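Local coordinates for protein methylenetetrahydrofolate--tRNA-(uracil-5-)-methyltransferase trmFO (Thermus thermophilus, PDB 3G5S) that probably catalyses the folate- and FAD-dependent methylation of uridine 54 in tRNA to 5-methyluridine, with NADH or NADPH as reductant, at residues 18-23 / 355-360; 198-203 / 232-237; 205-210 / 283-288; 350-355 / 367-372. All coordinates share one frame; numbering follows the deposited sequence.

Interaction 1. Residues 18-23 / 355-360; sequences WTLLRL and LNAARK
T19 opens the contact with its methyl: a chi1 of -51° (to OG1) leaves CG2 anti to the backbone N, pressing on the turn of helix 343-361 at L355, 3.5 Å from L355 N. The same torsion turns OG1 back along its own helix, where it bonds to E15 O. L20 follows with one branch, CD2, laid against the backbone of the opposing helix 3.5 Å from A358 N and touching the methyls of A357 and A358. L23, just past the helix, closes the row: its CD1 meets A358 CB at 3.6 Å and L355 CD1 at 3.7 Å, so the A358 methyl sits between two leucines. The axes of the two short segments come within 8.5 Å and cross at -38°, consistent with the small alanines at the interface. Helix 11-22 begins within the glycine-rich GxGxxG-type segment predicted to bind FAD; L20 also packs on V27 of strand 27-30, and A357 on Y332 of strand 331-333, which places both helices against the parallel sheet.

Interaction 2. Residues 198-203 / 232-237; sequences RFHQAL and RGYQTL
The aromatic part of the contact joins H200 and Y234. The Y234 ring turns its edge to the imidazole face in a T-shaped pair, centroids 5.7 Å apart and planes at 79°, with Y234 CD2 lying 4.0 Å from H200 ND1. Y234 CA stands over a face of the same imidazole, a CH-pi contact 4.1 Å from its centroid. H200 reaches both because its CG is anti to the backbone N (chi1 175°), which carries the ring out from the helix. The apolar part is a meeting of leucines, tip to tip, L203 CD1 against L237 CD1 at 3.5 Å. Among polar groups, G233 O receives T236 OG1 (2.9 Å) and T236 N, which ties T236 back to G233, and H200 NE2 hydrogen-bonds to A230 O. Replacing H200 by alanine would probably leave Y234 without its ring partner and A230 O without that bond. The imidazole thus serves both as an aromatic surface and as a polar tie to the end of helix 226-231.

Interaction 3. Residues 205-210 / 283-288; sequences EAQRHT and WPEQKR
E285 OE2 takes the backbone N-H of Q207 in a nearly straight bond, 2.9 Å from Q207 N with an angle of 172° at the hydrogen, using its anti lone pair, the one away from OE1. R288, one helical turn on, holds the other side of the carboxylate: R288 NE bonds to E285 OE1 at 3.1 Å, 34° out of the carboxylate plane, and NH2 adds weaker bonds to both oxygens within a salt bridge. The bend at chi2 of E285 swings the carboxylate to the loop, while its CG, set by chi1, lies 3.5 Å from Q207 N. The arginine would be expected to stabilise the carboxylate's negative charge. A glutamine in place of E285 would probably weaken the hold on R288, whose guanidinium would lose its opposite charge. Within the loop, R208 grips A206 O side-on with NE and NH2, the latter at 2.7 Å, and both bonds lie in the guanidinium plane. Farther along, H209 points its edge at the W283 face in an offset edge-to-face pair, planes at 88°. A water bridges H209 NE2 and W283 N, 2.9 Å from each. The loop leaves helix 193-205 and runs past the start of helix 283-290, with backbone hydrogen bonds between Q207 and K282 and between H209 and G280 extending the attachment; W283 also stacks on Y304.

Interaction 4. Residues 350-355 / 367-372; sequences GFLAGL and VAPPEE
Apolar contacts carry this junction. L352 and P369 reach toward each other tip to tip, the leucine CD2 lying 3.9 Å from P369 CD and its CD1 nearly as close to the same ring carbon. With CG anti to the backbone N (chi1 -176°), L352 projects out from helix 343-361 and sets its two methyls against the proline. L355 turns CD2, not the CD1 that faces L23, to V367 CG2 at 3.8 Å, the two side chains crossing at about a right angle. This is a helix packed against the extended chain that, after helix 343-361 has ended, doubles back along it toward helix 374-384; the helix belongs to the Rossmann-type, FAD-binding part of the enzyme. Contact with the backbone comes from L352 CD1, which rests 3.6 Å from V367 O and also approaches A368 CA. Polar ties lie at the margins: V367 N bonds to N356 OD1, and P369 O accepts from R380 NE. W427 of helix 409-429 packs on both L355 and V367.

In the fold
From the N terminus, helix 11-22 supplies the first half of interaction 1, whose partner lies over 330 residues later on helix 343-361; the long loop so closed encloses interactions 2 and 3. Those two cross along the chain: helix 193-205 and the loop after it lead in turn to 232-237 and to helix 283-290, and L203 O bonds to R208 NH2 between them. Interaction 4 folds the chain after helix 343-361 back on that helix and crosses interaction 1, with which it shares L355. The contacts thus form two pairs on opposite sides of the chain's centre, 1 and 4 beside the parallel sheet, 2 and 3 among the helices 193-205, 226-231 and 283-290.

Interaction 1. Residues 18-23 / 355-360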
loop_
_atom_site.group_PDB
_atom_site.type_symbol
_atom_site.label_atom_id
_atom_site.label_comp_id
_atom_site.label_asym_id
_atom_site.label_seq_id
_atom_site.Cartn_x
_atom_site.Cartn_y
_atom_site.Cartn_z
ATOM N N TRP A 18 -4.109 20.191 -1.737
ATOM C CA TRP A 18 -5.299 20.733 -1.099
ATOM C C TRP A 18 -5.062 20.981 0.388
ATOM O O TRP A 18 -5.540 21.970 0.952
ATOM C CB TRP A 18 -6.470 19.776 -1.299
ATOM C CG TRP A 18 -7.791 20.352 -0.923
ATOM C CD1 TRP A 18 -8.629 19.912 0.059
ATOM C CD2 TRP A 18 -8.448 21.462 -1.547
ATOM N NE1 TRP A 18 -9.764 20.689 0.093
ATOM C CE2 TRP A 18 -9.677 21.647 -0.883
ATOM C CE3 TRP A 18 -8.108 22.326 -2.595
ATOM C CZ2 TRP A 18 -10.568 22.660 -1.238
ATOM C CZ3 TRP A 18 -8.995 23.327 -2.948
ATOM C CH2 TRP A 18 -10.210 23.486 -2.271
ATOM N N THR A 19 -4.336 20.075 1.030
ATOM C CA THR A 19 -4.075 20.207 2.455
ATOM C C THR A 19 -3.240 21.457 2.744
ATOM O O THR A 19 -3.543 22.236 3.652
ATOM C CB THR A 19 -3.365 18.951 2.998
ATOM O OG1 THR A 19 -4.081 17.776 2.595
ATOM C CG2 THR A 19 -3.294 18.985 4.512
ATOM N N LEU A 20 -2.188 21.642 1.956
ATOM C CA LEU A 20 -1.367 22.833 2.063
ATOM C C LEU A 20 -2.206 24.099 1.868
ATOM O O LEU A 20 -2.129 25.040 2.663
ATOM C CB LEU A 20 -0.248 22.755 1.032
ATOM C CG LEU A 20 0.912 21.834 1.415
ATOM C CD1 LEU A 20 1.505 21.139 0.197
ATOM C CD2 LEU A 20 1.979 22.617 2.150
ATOM N N LEU A 21 -3.011 24.115 0.812
ATOM C CA LEU A 21 -3.818 25.284 0.489
ATOM C C LEU A 21 -4.806 25.612 1.608
ATOM O O LEU A 21 -4.997 26.780 1.954
ATOM C CB LEU A 21 -4.545 25.081 -0.841
ATOM C CG LEU A 21 -3.633 24.915 -2.061
ATOM C CD1 LEU A 21 -4.418 24.418 -3.266
ATOM C CD2 LEU A 21 -2.912 26.223 -2.383
ATOM N N ARG A 22 -5.428 24.576 2.173
ATOM C CA ARG A 22 -6.395 24.739 3.264
ATOM C C ARG A 22 -5.762 25.392 4.480
ATOM O O ARG A 22 -6.434 26.099 5.236
ATOM C CB ARG A 22 -6.991 23.384 3.693
ATOM C CG ARG A 22 -7.817 22.681 2.635
ATOM C CD ARG A 22 -8.719 21.631 3.241
ATOM N NE ARG A 22 -8.117 20.314 3.457
ATOM C CZ ARG A 22 -8.420 19.539 4.500
ATOM N NH1 ARG A 22 -9.246 19.988 5.427
ATOM N NH2 ARG A 22 -7.877 18.342 4.643
ATOM N N LEU A 23 -4.478 25.115 4.683
ATOM C CA LEU A 23 -3.730 25.679 5.798
ATOM C C LEU A 23 -3.062 27.010 5.440
ATOM O O LEU A 23 -2.273 27.547 6.217
ATOM C CB LEU A 23 -2.711 24.663 6.325
ATOM C CG LEU A 23 -3.364 23.458 7.021
ATOM C CD1 LEU A 23 -2.344 22.356 7.228
ATOM C CD2 LEU A 23 -4.010 23.858 8.338
ATOM N N LEU A 355 0.004 17.874 5.114
ATOM C CA LEU A 355 -0.145 18.409 6.455
ATOM C C LEU A 355 1.222 18.685 7.076
ATOM O O LEU A 355 1.456 19.755 7.642
ATOM C CB LEU A 355 -0.942 17.430 7.322
ATOM C CG LEU A 355 -1.076 17.782 8.805
ATOM C CD1 LEU A 355 -1.719 19.153 9.030
ATOM C CD2 LEU A 355 -1.881 16.694 9.495
ATOM N N ASN A 356 2.122 17.716 6.977
ATOM C CA ASN A 356 3.433 17.887 7.577
ATOM C C ASN A 356 4.306 18.906 6.858
ATOM O O ASN A 356 5.044 19.648 7.497
ATOM C CB ASN A 356 4.123 16.545 7.781
ATOM C CG ASN A 356 3.546 15.802 8.969
ATOM O OD1 ASN A 356 3.120 16.432 9.942
ATOM N ND2 ASN A 356 3.514 14.476 8.899
ATOM N N ALA A 357 4.192 18.965 5.536
ATOM C CA ALA A 357 4.880 19.995 4.765
ATOM C C ALA A 357 4.362 21.390 5.134
ATOM O O ALA A 357 5.142 22.336 5.263
ATOM C CB ALA A 357 4.710 19.734 3.281
ATOM N N ALA A 358 3.045 21.511 5.306
ATOM C CA ALA A 358 2.445 22.779 5.700
ATOM C C ALA A 358 2.956 23.177 7.074
ATOM O O ALA A 358 3.326 24.332 7.318
ATOM C CB ALA A 358 0.931 22.663 5.709
ATOM N N ARG A 359 2.959 22.216 7.991
ATOM C CA ARG A 359 3.469 22.481 9.329
ATOM C C ARG A 359 4.934 22.911 9.308
ATOM O O ARG A 359 5.334 23.851 9.994
ATOM C CB ARG A 359 3.222 21.283 10.252
ATOM C CG ARG A 359 1.730 21.101 10.565
ATOM C CD ARG A 359 1.448 19.834 11.383
ATOM N NE ARG A 359 2.154 19.832 12.660
ATOM C CZ ARG A 359 1.731 20.453 13.757
ATOM N NH1 ARG A 359 2.462 20.408 14.859
ATOM N NH2 ARG A 359 0.580 21.115 13.760
ATOM N N LYS A 360 5.734 22.251 8.474
ATOM C CA LYS A 360 7.146 22.630 8.301
ATOM C C LYS A 360 7.291 24.084 7.840
ATOM O O LYS A 360 8.154 24.841 8.327
ATOM C CB LYS A 360 7.792 21.719 7.254
ATOM C CG LYS A 360 9.313 21.781 7.229
ATOM C CD LYS A 360 9.879 21.277 8.549
ATOM C CE LYS A 360 11.156 20.469 8.344
ATOM N NZ LYS A 360 12.403 21.267 8.265
#

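Interaction 2. Residues 198-203 / 232-237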
loop_
_atom_site.group_PDB
_atom_site.type_symbol
_atom_site.label_atom_id
_atom_site.label_comp_id
_atom_site.label_asym_id
_atom_site.label_seq_id
_atom_site.Cartn_x
_atom_site.Cartn_y
_atom_site.Cartn_z
ATOM N N ARG A 198 -1.262 -32.124 -5.096
ATOM C CA ARG A 198 -2.564 -31.445 -5.168
ATOM C C ARG A 198 -2.375 -29.943 -5.381
ATOM O O ARG A 198 -3.034 -29.334 -6.222
ATOM C CB ARG A 198 -3.397 -31.700 -3.896
ATOM C CG ARG A 198 -4.771 -30.985 -3.856
ATOM C CD ARG A 198 -5.401 -30.972 -2.448
ATOM N NE ARG A 198 -6.698 -30.282 -2.417
ATOM C CZ ARG A 198 -7.205 -29.679 -1.344
ATOM N NH1 ARG A 198 -6.529 -29.667 -0.203
ATOM N NH2 ARG A 198 -8.381 -29.072 -1.413
ATOM N N PHE A 199 -1.463 -29.358 -4.611
ATOM C CA PHE A 199 -1.197 -27.928 -4.655
ATOM C C PHE A 199 -0.628 -27.519 -6.017
ATOM O O PHE A 199 -1.085 -26.557 -6.642
ATOM C CB PHE A 199 -0.230 -27.571 -3.527
ATOM C CG PHE A 199 0.016 -26.102 -3.372
ATOM C CD1 PHE A 199 -0.954 -25.268 -2.847
ATOM C CD2 PHE A 199 1.234 -25.559 -3.721
ATOM C CE1 PHE A 199 -0.718 -23.917 -2.691
ATOM C CE2 PHE A 199 1.474 -24.208 -3.566
ATOM C CZ PHE A 199 0.496 -23.387 -3.047
ATOM N N HIS A 200 0.365 -28.269 -6.483
ATOM C CA HIS A 200 0.978 -27.997 -7.773
ATOM C C HIS A 200 -0.048 -28.085 -8.902
ATOM O O HIS A 200 -0.084 -27.227 -9.779
ATOM C CB HIS A 200 2.143 -28.954 -8.028
ATOM C CG HIS A 200 2.742 -28.818 -9.390
ATOM N ND1 HIS A 200 2.523 -29.732 -10.398
ATOM C CD2 HIS A 200 3.544 -27.861 -9.917
ATOM C CE1 HIS A 200 3.167 -29.346 -11.485
ATOM N NE2 HIS A 200 3.793 -28.215 -11.221
ATOM N N GLN A 201 -0.887 -29.118 -8.878
ATOM C CA GLN A 201 -1.934 -29.253 -9.885
ATOM C C GLN A 201 -2.904 -28.073 -9.852
ATOM O O GLN A 201 -3.313 -27.561 -10.894
ATOM C CB GLN A 201 -2.699 -30.567 -9.689
ATOM C CG GLN A 201 -1.954 -31.797 -10.167
ATOM C CD GLN A 201 -1.651 -31.744 -11.652
ATOM O OE1 GLN A 201 -2.512 -31.403 -12.462
ATOM N NE2 GLN A 201 -0.418 -32.074 -12.015
ATOM N N ALA A 202 -3.277 -27.638 -8.655
ATOM C CA ALA A 202 -4.189 -26.510 -8.525
ATOM C C ALA A 202 -3.579 -25.228 -9.095
ATOM O O ALA A 202 -4.281 -24.405 -9.682
ATOM C CB ALA A 202 -4.586 -26.317 -7.077
ATOM N N LEU A 203 -2.271 -25.056 -8.923
ATOM C CA LEU A 203 -1.582 -23.888 -9.464
ATOM C C LEU A 203 -1.625 -23.860 -10.987
ATOM O O LEU A 203 -1.722 -22.793 -11.593
ATOM C CB LEU A 203 -0.127 -23.856 -8.999
ATOM C CG LEU A 203 0.134 -23.282 -7.609
ATOM C CD1 LEU A 203 1.586 -23.511 -7.223
ATOM C CD2 LEU A 203 -0.211 -21.794 -7.561
ATOM N N ARG A 232 6.254 -24.547 -15.392
ATOM C CA ARG A 232 7.548 -24.875 -15.968
ATOM C C ARG A 232 8.059 -26.243 -15.494
ATOM O O ARG A 232 9.093 -26.719 -15.958
ATOM C CB ARG A 232 8.529 -23.709 -15.748
ATOM C CG ARG A 232 8.032 -22.451 -16.492
ATOM C CD ARG A 232 8.879 -21.187 -16.351
ATOM N NE ARG A 232 8.208 -20.063 -17.008
ATOM C CZ ARG A 232 8.726 -18.846 -17.165
ATOM N NH1 ARG A 232 9.944 -18.567 -16.719
ATOM N NH2 ARG A 232 8.020 -17.904 -17.778
ATOM N N GLY A 233 7.301 -26.894 -14.611
ATOM C CA GLY A 233 7.576 -28.273 -14.247
ATOM C C GLY A 233 7.347 -28.636 -12.791
ATOM O O GLY A 233 7.459 -27.794 -11.905
ATOM N N TYR A 234 7.035 -29.907 -12.557
ATOM C CA TYR A 234 6.823 -30.454 -11.219
ATOM C C TYR A 234 7.979 -30.147 -10.261
ATOM O O TYR A 234 7.759 -29.884 -9.082
ATOM C CB TYR A 234 6.613 -31.970 -11.324
ATOM C CG TYR A 234 6.313 -32.691 -10.027
ATOM C CD1 TYR A 234 7.327 -33.284 -9.285
ATOM C CD2 TYR A 234 5.009 -32.805 -9.560
ATOM C CE1 TYR A 234 7.051 -33.961 -8.106
ATOM C CE2 TYR A 234 4.724 -33.480 -8.383
ATOM C CZ TYR A 234 5.749 -34.053 -7.661
ATOM O OH TYR A 234 5.466 -34.728 -6.491
ATOM N N GLN A 235 9.210 -30.180 -10.760
ATOM C CA GLN A 235 10.371 -29.995 -9.891
ATOM C C GLN A 235 10.596 -28.558 -9.447
ATOM O O GLN A 235 11.249 -28.314 -8.438
ATOM C CB GLN A 235 11.641 -30.470 -10.593
ATOM C CG GLN A 235 11.704 -31.953 -10.854
ATOM C CD GLN A 235 13.067 -32.354 -11.378
ATOM O OE1 GLN A 235 13.407 -32.091 -12.532
ATOM N NE2 GLN A 235 13.866 -32.971 -10.522
ATOM N N THR A 236 10.072 -27.615 -10.219
ATOM C CA THR A 236 10.468 -26.220 -10.097
ATOM C C THR A 236 10.231 -25.643 -8.701
ATOM O O THR A 236 11.136 -25.066 -8.099
ATOM C CB THR A 236 9.752 -25.368 -11.155
ATOM O OG1 THR A 236 9.722 -26.075 -12.403
ATOM C CG2 THR A 236 10.439 -24.032 -11.325
ATOM N N LEU A 237 9.022 -25.794 -8.176
ATOM C CA LEU A 237 8.740 -25.249 -6.851
ATOM C C LEU A 237 9.582 -25.921 -5.759
ATOM O O LEU A 237 9.925 -25.296 -4.753
ATOM C CB LEU A 237 7.246 -25.340 -6.522
ATOM C CG LEU A 237 6.352 -24.417 -7.348
ATOM C CD1 LEU A 237 4.890 -24.808 -7.203
ATOM C CD2 LEU A 237 6.563 -22.964 -6.948
#

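Interaction 3. Residues 205-210 / 283-288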
loop_
_atom_site.group_PDB
_atom_site.type_symbol
_atom_site.label_atom_id
_atom_site.label_comp_id
_atom_site.label_asym_id
_atom_site.label_seq_id
_atom_site.Cartn_x
_atom_site.Cartn_y
_atom_site.Cartn_z
ATOM N N GLU A 205 -3.903 -24.671 -13.011
ATOM C CA GLU A 205 -5.192 -24.304 -13.588
ATOM C C GLU A 205 -5.792 -23.007 -13.046
ATOM O O GLU A 205 -6.763 -22.489 -13.599
ATOM C CB GLU A 205 -6.191 -25.443 -13.391
ATOM C CG GLU A 205 -5.799 -26.741 -14.076
ATOM C CD GLU A 205 -6.771 -27.868 -13.782
ATOM O OE1 GLU A 205 -7.560 -27.741 -12.821
ATOM O OE2 GLU A 205 -6.745 -28.883 -14.510
ATOM N N ALA A 206 -5.223 -22.490 -11.965
ATOM C CA ALA A 206 -5.784 -21.319 -11.297
ATOM C C ALA A 206 -5.880 -20.101 -12.216
ATOM O O ALA A 206 -4.992 -19.857 -13.032
ATOM C CB ALA A 206 -4.972 -20.987 -10.064
ATOM N N GLN A 207 -6.957 -19.334 -12.071
ATOM C CA GLN A 207 -7.156 -18.135 -12.880
ATOM C C GLN A 207 -6.200 -17.017 -12.471
ATOM O O GLN A 207 -6.020 -16.732 -11.285
ATOM C CB GLN A 207 -8.608 -17.654 -12.793
ATOM C CG GLN A 207 -9.607 -18.569 -13.481
ATOM C CD GLN A 207 -10.941 -17.892 -13.731
ATOM O OE1 GLN A 207 -11.284 -16.905 -13.078
ATOM N NE2 GLN A 207 -11.701 -18.418 -14.685
ATOM N N ARG A 208 -5.586 -16.382 -13.463
ATOM C CA ARG A 208 -4.621 -15.322 -13.196
ATOM C C ARG A 208 -4.943 -14.050 -13.967
ATOM O O ARG A 208 -5.595 -14.091 -15.012
ATOM C CB ARG A 208 -3.209 -15.798 -13.534
ATOM C CG ARG A 208 -3.022 -16.187 -14.989
ATOM C CD ARG A 208 -2.074 -17.364 -15.113
ATOM N NE ARG A 208 -2.592 -18.537 -14.413
ATOM C CZ ARG A 208 -1.871 -19.616 -14.123
ATOM N NH1 ARG A 208 -0.593 -19.671 -14.471
ATOM N NH2 ARG A 208 -2.424 -20.635 -13.480
ATOM N N HIS A 209 -4.484 -12.917 -13.444
ATOM C CA HIS A 209 -4.656 -11.641 -14.125
ATOM C C HIS A 209 -3.742 -11.560 -15.336
ATOM O O HIS A 209 -2.698 -12.211 -15.387
ATOM C CB HIS A 209 -4.358 -10.473 -13.184
ATOM C CG HIS A 209 -5.334 -10.339 -12.058
ATOM N ND1 HIS A 209 -6.632 -9.914 -12.244
ATOM C CD2 HIS A 209 -5.198 -10.563 -10.729
ATOM C CE1 HIS A 209 -7.256 -9.890 -11.080
ATOM N NE2 HIS A 209 -6.408 -10.278 -10.144
ATOM N N THR A 210 -4.143 -10.752 -16.310
ATOM C CA THR A 210 -3.338 -10.526 -17.500
ATOM C C THR A 210 -2.608 -9.192 -17.381
ATOM O O THR A 210 -3.215 -8.177 -17.041
ATOM C CB THR A 210 -4.206 -10.538 -18.772
ATOM O OG1 THR A 210 -3.403 -10.204 -19.910
ATOM C CG2 THR A 210 -5.350 -9.541 -18.650
ATOM N N TRP A 283 -7.480 -12.854 -6.908
ATOM C CA TRP A 283 -7.476 -12.956 -5.458
ATOM C C TRP A 283 -8.289 -14.149 -4.913
ATOM O O TRP A 283 -7.820 -14.840 -4.016
ATOM C CB TRP A 283 -7.847 -11.603 -4.842
ATOM C CG TRP A 283 -6.794 -10.549 -5.152
ATOM C CD1 TRP A 283 -5.708 -10.690 -5.974
ATOM C CD2 TRP A 283 -6.750 -9.203 -4.667
ATOM N NE1 TRP A 283 -4.982 -9.524 -6.013
ATOM C CE2 TRP A 283 -5.600 -8.596 -5.222
ATOM C CE3 TRP A 283 -7.562 -8.456 -3.812
ATOM C CZ2 TRP A 283 -5.245 -7.279 -4.942
ATOM C CZ3 TRP A 283 -7.204 -7.146 -3.540
ATOM C CH2 TRP A 283 -6.060 -6.573 -4.105
ATOM N N PRO A 284 -9.487 -14.418 -5.468
ATOM C CA PRO A 284 -10.204 -15.598 -4.962
ATOM C C PRO A 284 -9.432 -16.895 -5.200
ATOM O O PRO A 284 -9.536 -17.833 -4.408
ATOM C CB PRO A 284 -11.503 -15.591 -5.774
ATOM C CG PRO A 284 -11.708 -14.143 -6.127
ATOM C CD PRO A 284 -10.320 -13.615 -6.380
ATOM N N GLU A 285 -8.658 -16.949 -6.278
ATOM C CA GLU A 285 -7.826 -18.121 -6.536
ATOM C C GLU A 285 -6.690 -18.229 -5.527
ATOM O O GLU A 285 -6.365 -19.320 -5.068
ATOM C CB GLU A 285 -7.271 -18.103 -7.958
ATOM C CG GLU A 285 -8.344 -18.202 -9.030
ATOM C CD GLU A 285 -9.009 -19.572 -9.084
ATOM O OE1 GLU A 285 -9.736 -19.948 -8.135
ATOM O OE2 GLU A 285 -8.805 -20.276 -10.089
ATOM N N GLN A 286 -6.083 -17.099 -5.179
ATOM C CA GLN A 286 -5.056 -17.102 -4.152
ATOM C C GLN A 286 -5.607 -17.653 -2.845
ATOM O O GLN A 286 -4.962 -18.463 -2.189
ATOM C CB GLN A 286 -4.515 -15.695 -3.921
ATOM C CG GLN A 286 -3.701 -15.139 -5.074
ATOM C CD GLN A 286 -3.051 -13.811 -4.734
ATOM O OE1 GLN A 286 -2.543 -13.623 -3.631
ATOM N NE2 GLN A 286 -3.063 -12.887 -5.684
ATOM N N LYS A 287 -6.791 -17.202 -2.454
ATOM C CA LYS A 287 -7.378 -17.691 -1.215
ATOM C C LYS A 287 -7.592 -19.206 -1.249
ATOM O O LYS A 287 -7.252 -19.916 -0.302
ATOM C CB LYS A 287 -8.692 -16.970 -0.916
ATOM C CG LYS A 287 -9.347 -17.421 0.371
ATOM C CD LYS A 287 -10.611 -16.629 0.647
ATOM C CE LYS A 287 -11.261 -17.070 1.946
ATOM N NZ LYS A 287 -12.487 -16.277 2.233
ATOM N N ARG A 288 -8.152 -19.700 -2.344
ATOM C CA ARG A 288 -8.405 -21.132 -2.480
ATOM C C ARG A 288 -7.110 -21.936 -2.377
ATOM O O ARG A 288 -7.049 -22.971 -1.706
ATOM C CB ARG A 288 -9.108 -21.413 -3.806
ATOM C CG ARG A 288 -9.523 -22.855 -3.980
ATOM C CD ARG A 288 -10.449 -23.010 -5.173
ATOM N NE ARG A 288 -9.827 -22.561 -6.413
ATOM C CZ ARG A 288 -9.077 -23.328 -7.197
ATOM N NH1 ARG A 288 -8.851 -24.595 -6.873
ATOM N NH2 ARG A 288 -8.553 -22.824 -8.307
HETATM O O HOH W 1 -8.580 -10.577 -8.289
#

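Interaction 4. Residues 350-355 / 367-372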
loop_
_atom_site.group_PDB
_atom_site.type_symbol
_atom_site.label_atom_id
_atom_site.label_comp_id
_atom_site.label_asym_id
_atom_site.label_seq_id
_atom_site.Cartn_x
_atom_site.Cartn_y
_atom_site.Cartn_z
ATOM N N GLY A 350 -1.180 11.451 0.827
ATOM C CA GLY A 350 -1.054 12.825 0.351
ATOM C C GLY A 350 -1.516 13.838 1.389
ATOM O O GLY A 350 -0.852 14.850 1.631
ATOM N N PHE A 351 -2.654 13.558 2.019
ATOM C CA PHE A 351 -3.126 14.401 3.104
ATOM C C PHE A 351 -2.057 14.559 4.189
ATOM O O PHE A 351 -1.759 15.673 4.622
ATOM C CB PHE A 351 -4.419 13.824 3.701
ATOM C CG PHE A 351 -4.731 14.345 5.075
ATOM C CD1 PHE A 351 -5.220 15.631 5.257
ATOM C CD2 PHE A 351 -4.512 13.558 6.187
ATOM C CE1 PHE A 351 -5.483 16.127 6.523
ATOM C CE2 PHE A 351 -4.782 14.045 7.463
ATOM C CZ PHE A 351 -5.269 15.330 7.625
ATOM N N LEU A 352 -1.480 13.452 4.641
ATOM C CA LEU A 352 -0.527 13.522 5.744
ATOM C C LEU A 352 0.761 14.239 5.343
ATOM O O LEU A 352 1.292 15.059 6.095
ATOM C CB LEU A 352 -0.232 12.142 6.326
ATOM C CG LEU A 352 0.695 12.153 7.545
ATOM C CD1 LEU A 352 0.141 12.973 8.704
ATOM C CD2 LEU A 352 1.009 10.747 7.997
ATOM N N ALA A 353 1.265 13.932 4.154
ATOM C CA ALA A 353 2.476 14.588 3.670
ATOM C C ALA A 353 2.249 16.084 3.513
ATOM O O ALA A 353 3.098 16.887 3.896
ATOM C CB ALA A 353 2.934 13.968 2.361
ATOM N N GLY A 354 1.104 16.461 2.954
ATOM C CA GLY A 354 0.764 17.865 2.812
ATOM C C GLY A 354 0.622 18.559 4.156
ATOM O O GLY A 354 1.053 19.699 4.328
ATOM N N LEU A 355 0.004 17.874 5.114
ATOM C CA LEU A 355 -0.145 18.409 6.455
ATOM C C LEU A 355 1.222 18.685 7.076
ATOM O O LEU A 355 1.456 19.755 7.642
ATOM C CB LEU A 355 -0.942 17.430 7.322
ATOM C CG LEU A 355 -1.076 17.782 8.805
ATOM C CD1 LEU A 355 -1.719 19.153 9.030
ATOM C CD2 LEU A 355 -1.881 16.694 9.495
ATOM N N VAL A 367 3.442 15.540 12.553
ATOM C CA VAL A 367 2.513 14.720 13.315
ATOM C C VAL A 367 2.207 13.437 12.543
ATOM O O VAL A 367 2.530 13.312 11.365
ATOM C CB VAL A 367 1.207 15.487 13.594
ATOM C CG1 VAL A 367 1.454 16.650 14.550
ATOM C CG2 VAL A 367 0.588 15.979 12.294
ATOM N N ALA A 368 1.583 12.475 13.217
ATOM C CA ALA A 368 1.121 11.258 12.561
ATOM C C ALA A 368 -0.042 10.706 13.359
ATOM O O ALA A 368 -0.016 10.729 14.583
ATOM C CB ALA A 368 2.227 10.226 12.465
ATOM N N PRO A 369 -1.072 10.203 12.669
ATOM C CA PRO A 369 -2.256 9.714 13.380
ATOM C C PRO A 369 -1.951 8.434 14.143
ATOM O O PRO A 369 -0.963 7.764 13.879
ATOM C CB PRO A 369 -3.272 9.444 12.267
ATOM C CG PRO A 369 -2.572 9.615 10.982
ATOM C CD PRO A 369 -1.178 10.082 11.206
ATOM N N PRO A 370 -2.818 8.084 15.089
ATOM C CA PRO A 370 -2.541 6.974 16.005
ATOM C C PRO A 370 -2.691 5.598 15.357
ATOM O O PRO A 370 -3.360 5.458 14.331
ATOM C CB PRO A 370 -3.594 7.154 17.096
ATOM C CG PRO A 370 -4.696 7.895 16.439
ATOM C CD PRO A 370 -4.069 8.788 15.418
ATOM N N GLU A 371 -2.084 4.593 15.981
ATOM C CA GLU A 371 -2.070 3.218 15.481
ATOM C C GLU A 371 -3.464 2.615 15.282
ATOM O O GLU A 371 -3.638 1.719 14.454
ATOM C CB GLU A 371 -1.249 2.322 16.426
ATOM C CG GLU A 371 -1.779 2.293 17.862
ATOM C CD GLU A 371 -1.084 1.266 18.746
ATOM O OE1 GLU A 371 -0.166 0.577 18.257
ATOM O OE2 GLU A 371 -1.464 1.148 19.931
ATOM N N GLU A 372 -4.445 3.089 16.049
ATOM C CA GLU A 372 -5.812 2.572 15.948
ATOM C C GLU A 372 -6.524 3.048 14.694
ATOM O O GLU A 372 -7.496 2.426 14.268
ATOM C CB GLU A 372 -6.650 2.967 17.165
ATOM C CG GLU A 372 -6.223 2.315 18.457
ATOM C CD GLU A 372 -4.931 2.880 19.015
ATOM O OE1 GLU A 372 -4.535 4.001 18.618
ATOM O OE2 GLU A 372 -4.322 2.194 19.869
#